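Local atomic coordinates of short-chain dehydrogenase/reductase SDR (PDB entry 5IG2), a protein that binds NAD and, as a member of the short-chain dehydrogenase/reductase family, probably catalyses NAD(P)-dependent oxidation or reduction at CH-OH groups of its substrates. Residues F26-L37 with A242-F250. Sequence-based numbering, arbitrary orientation.
Sequences FGRAFAEKGASL and ATDVATLTF. With NAD (nicotinamide-adenine-dinucleotide), chain F.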
# COMPACT_ATOMS: atom_id res chain seq x y z
N PHE B 26 -2.75 -42.74 12.56
CA PHE B 26 -1.47 -43.45 12.66
C PHE B 26 -1.16 -44.24 11.40
O PHE B 26 -0.02 -44.25 10.93
CB PHE B 26 -1.44 -44.42 13.85
CG PHE B 26 -1.64 -43.77 15.20
CD1 PHE B 26 -1.41 -42.42 15.41
CD2 PHE B 26 -2.05 -44.55 16.28
CE1 PHE B 26 -1.60 -41.85 16.66
CE2 PHE B 26 -2.24 -43.99 17.53
CZ PHE B 26 -2.01 -42.64 17.73
N GLY B 27 -2.15 -44.96 10.87
CA GLY B 27 -1.88 -45.81 9.73
C GLY B 27 -1.35 -45.02 8.54
O GLY B 27 -0.36 -45.41 7.91
N ARG B 28 -2.00 -43.89 8.25
CA ARG B 28 -1.53 -43.02 7.18
C ARG B 28 -0.10 -42.54 7.45
O ARG B 28 0.72 -42.48 6.53
CB ARG B 28 -2.48 -41.84 7.05
CG ARG B 28 -2.13 -40.83 5.99
CD ARG B 28 -3.24 -39.78 5.95
NE ARG B 28 -3.01 -38.73 4.96
CZ ARG B 28 -2.33 -37.61 5.21
NH1 ARG B 28 -1.82 -37.40 6.41
NH2 ARG B 28 -2.17 -36.71 4.26
N ALA B 29 0.20 -42.21 8.71
CA ALA B 29 1.55 -41.74 9.06
C ALA B 29 2.58 -42.86 8.94
O ALA B 29 3.72 -42.62 8.52
CB ALA B 29 1.53 -41.15 10.47
N PHE B 30 2.21 -44.09 9.33
CA PHE B 30 3.08 -45.24 9.09
C PHE B 30 3.38 -45.38 7.60
O PHE B 30 4.52 -45.66 7.21
CB PHE B 30 2.43 -46.53 9.59
CG PHE B 30 2.21 -46.58 11.08
CD1 PHE B 30 3.03 -45.88 11.96
CD2 PHE B 30 1.18 -47.37 11.60
CE1 PHE B 30 2.81 -45.96 13.35
CE2 PHE B 30 0.96 -47.45 12.98
CZ PHE B 30 1.77 -46.75 13.85
N ALA B 31 2.37 -45.22 6.76
CA ALA B 31 2.56 -45.36 5.33
C ALA B 31 3.49 -44.28 4.79
O ALA B 31 4.39 -44.56 3.99
CB ALA B 31 1.20 -45.34 4.63
N GLU B 32 3.31 -43.04 5.26
CA GLU B 32 4.19 -41.96 4.85
C GLU B 32 5.62 -42.23 5.28
O GLU B 32 6.56 -42.03 4.51
CB GLU B 32 3.70 -40.64 5.43
CG GLU B 32 2.39 -40.17 4.84
CD GLU B 32 1.81 -38.99 5.60
OE1 GLU B 32 1.94 -38.95 6.84
OE2 GLU B 32 1.21 -38.10 4.95
N LYS B 33 5.81 -42.68 6.52
CA LYS B 33 7.16 -42.97 7.00
C LYS B 33 7.77 -44.14 6.23
O LYS B 33 8.93 -44.08 5.81
CB LYS B 33 7.14 -43.26 8.50
CG LYS B 33 8.49 -43.56 9.11
CD LYS B 33 9.46 -42.38 8.98
CE LYS B 33 10.76 -42.71 9.70
NZ LYS B 33 11.74 -41.59 9.65
N GLY B 34 6.99 -45.21 6.01
CA GLY B 34 7.47 -46.33 5.23
C GLY B 34 7.87 -45.92 3.82
O GLY B 34 8.93 -46.33 3.32
N ALA B 35 7.05 -45.10 3.17
CA ALA B 35 7.40 -44.59 1.85
C ALA B 35 8.73 -43.85 1.88
O ALA B 35 9.58 -44.05 1.01
CB ALA B 35 6.31 -43.67 1.31
N SER B 36 8.94 -42.99 2.89
CA SER B 36 10.17 -42.21 2.96
C SER B 36 11.40 -43.08 3.17
O SER B 36 12.52 -42.64 2.88
CB SER B 36 10.08 -41.17 4.08
OG SER B 36 10.12 -41.78 5.36
N LEU B 37 11.23 -44.29 3.68
CA LEU B 37 12.33 -45.21 3.88
C LEU B 37 12.53 -46.15 2.70
O LEU B 37 13.44 -46.97 2.73
CB LEU B 37 12.11 -46.04 5.16
CG LEU B 37 12.15 -45.23 6.46
CD1 LEU B 37 11.83 -46.12 7.65
CD2 LEU B 37 13.50 -44.54 6.64
N ALA B 242 0.40 -37.60 14.59
CA ALA B 242 0.55 -38.94 14.03
C ALA B 242 1.93 -39.14 13.42
O ALA B 242 2.49 -40.24 13.49
CB ALA B 242 -0.55 -39.19 12.99
N THR B 243 2.49 -38.09 12.81
CA THR B 243 3.85 -38.18 12.28
C THR B 243 4.85 -38.54 13.37
O THR B 243 5.76 -39.34 13.15
CB THR B 243 4.24 -36.85 11.63
OG1 THR B 243 3.36 -36.58 10.53
CG2 THR B 243 5.68 -36.88 11.10
N ASP B 244 4.71 -37.94 14.56
CA ASP B 244 5.63 -38.24 15.66
C ASP B 244 5.47 -39.68 16.12
O ASP B 244 6.47 -40.35 16.40
CB ASP B 244 5.39 -37.28 16.83
CG ASP B 244 5.59 -35.82 16.45
OD1 ASP B 244 6.68 -35.47 15.93
OD2 ASP B 244 4.65 -35.01 16.68
N VAL B 245 4.24 -40.15 16.22
CA VAL B 245 4.01 -41.55 16.57
C VAL B 245 4.70 -42.46 15.56
O VAL B 245 5.37 -43.43 15.94
CB VAL B 245 2.50 -41.84 16.67
CG1 VAL B 245 2.23 -43.34 16.83
CG2 VAL B 245 1.91 -41.07 17.84
N ALA B 246 4.59 -42.13 14.28
CA ALA B 246 5.24 -42.96 13.26
C ALA B 246 6.75 -42.93 13.42
O ALA B 246 7.41 -43.98 13.35
CB ALA B 246 4.84 -42.49 11.86
N THR B 247 7.32 -41.74 13.64
CA THR B 247 8.77 -41.65 13.82
C THR B 247 9.23 -42.52 14.98
O THR B 247 10.15 -43.33 14.84
CB THR B 247 9.19 -40.20 14.04
OG1 THR B 247 8.92 -39.45 12.84
CG2 THR B 247 10.67 -40.13 14.35
N LEU B 248 8.58 -42.38 16.15
CA LEU B 248 8.99 -43.16 17.31
C LEU B 248 8.76 -44.65 17.09
O LEU B 248 9.55 -45.48 17.55
CB LEU B 248 8.24 -42.69 18.56
CG LEU B 248 8.50 -41.24 18.98
CD1 LEU B 248 7.36 -40.76 19.87
CD2 LEU B 248 9.84 -41.13 19.69
N THR B 249 7.68 -45.01 16.41
CA THR B 249 7.40 -46.43 16.18
C THR B 249 8.49 -47.07 15.31
O THR B 249 9.00 -48.15 15.63
CB THR B 249 6.02 -46.59 15.55
OG1 THR B 249 5.04 -46.12 16.48
CG2 THR B 249 5.72 -48.05 15.20
N PHE B 250 8.87 -46.40 14.22
CA PHE B 250 9.91 -46.97 13.37
C PHE B 250 11.26 -47.03 14.08
O PHE B 250 12.03 -47.98 13.88
CB PHE B 250 10.00 -46.18 12.06
CG PHE B 250 9.05 -46.67 11.00
CD1 PHE B 250 7.70 -46.32 11.04
CD2 PHE B 250 9.49 -47.48 9.96
CE1 PHE B 250 6.82 -46.76 10.06
CE2 PHE B 250 8.62 -47.92 8.98
CZ PHE B 250 7.28 -47.55 9.03
PA NAD F . -8.31 -43.02 12.83
O1A NAD F . -9.79 -42.99 12.89
O2A NAD F . -7.68 -41.73 12.30
O5B NAD F . -7.73 -44.25 12.00
C5B NAD F . -8.23 -45.58 12.20
C4B NAD F . -8.61 -46.12 10.85
O4B NAD F . -9.09 -47.48 10.99
C3B NAD F . -9.71 -45.34 10.10
O3B NAD F . -9.27 -44.92 8.82
C2B NAD F . -10.86 -46.36 9.99
O2B NAD F . -11.58 -46.23 8.77
C1B NAD F . -10.10 -47.67 10.02
N9A NAD F . -10.90 -48.82 10.41
C8A NAD F . -11.88 -48.88 11.37
N7A NAD F . -12.52 -50.02 11.41
C5A NAD F . -11.93 -50.77 10.41
C6A NAD F . -12.17 -52.07 9.94
N6A NAD F . -13.16 -52.85 10.37
N1A NAD F . -11.36 -52.54 8.95
C2A NAD F . -10.41 -51.74 8.47
N3A NAD F . -10.11 -50.48 8.82
C4A NAD F . -10.91 -50.05 9.80
O3 NAD F . -7.73 -43.32 14.28
PN NAD F . -6.25 -43.65 14.80
O1N NAD F . -5.27 -43.41 13.72
O2N NAD F . -6.09 -42.94 16.09
O5D NAD F . -6.42 -45.20 15.08
C5D NAD F . -5.33 -46.13 14.87
C4D NAD F . -5.17 -46.95 16.13
O4D NAD F . -4.61 -46.15 17.19
C3D NAD F . -6.46 -47.56 16.69
O3D NAD F . -6.23 -48.91 17.06
C2D NAD F . -6.72 -46.72 17.93
O2D NAD F . -7.47 -47.45 18.89
C1D NAD F . -5.29 -46.47 18.37
N1N NAD F . -5.06 -45.33 19.39
C2N NAD F . -5.41 -44.07 19.04
C3N NAD F . -5.18 -43.03 19.92
C7N NAD F . -5.40 -41.59 19.55
O7N NAD F . -5.50 -40.75 20.46
N7N NAD F . -5.60 -41.29 18.28
C4N NAD F . -4.57 -43.30 21.14
C5N NAD F . -4.20 -44.60 21.45
C6N NAD F . -4.46 -45.61 20.56
O HOH W 1 3.67 -38.16 8.46
O HOH W 2 10.94 -39.38 10.89
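Val-245 CG1 sits over one face of the Phe-26 ring, 4.1 Å from the ring centroid, in a CH-pi contact. The opposite face looks onto NAD, with the phosphate oxygen O2N above the ring centre. Ala-242 CB lies at the ring edge. The Phe-250 ring carries Lys-33 CG over one face, 3.7 Å from its centroid, a second CH-pi contact. Ala-246 O lies at the edge of this ring, in its plane. With CG anti to the backbone N (chi1 -179°), the Lys-33 methylene lies over the ring, and a bend about CB-CG sets the course of the rest of the chain. Leu-37 CD1 comes within 3.6 Å of Phe-250 CD2. The Phe-30 ring has Phe-26 O over one face, toward the rim. It meets Ala-246 CB and Thr-249 obliquely and also stacks on Phe-96. Between the aromatic groups the helices pack through small residues. Ala-29 CB meets the CB atoms of Ala-242 and Ala-246 and is 3.3 Å from Ala-242 O.

The contact joins helix 25-36, the first helix of the Rossmann fold, to helix 242-254 on the same side of the parallel sheet. The axes cross at -56°. The backbone N of Phe-26 donates to NAD O1N (2.9 Å, 153°), a phosphate oxygen. Helix 242-254 thus backs a ring that borders the cofactor.

No direct hydrogen bond links the two segments. At the margin, one water bridges Glu-32 OE1 and Thr-243 OG1, and another bridges Lys-33 NZ and Thr-247 OG1. Within its own helix, Thr-249 OG1 donates to Val-245 O from above the carbonyl plane.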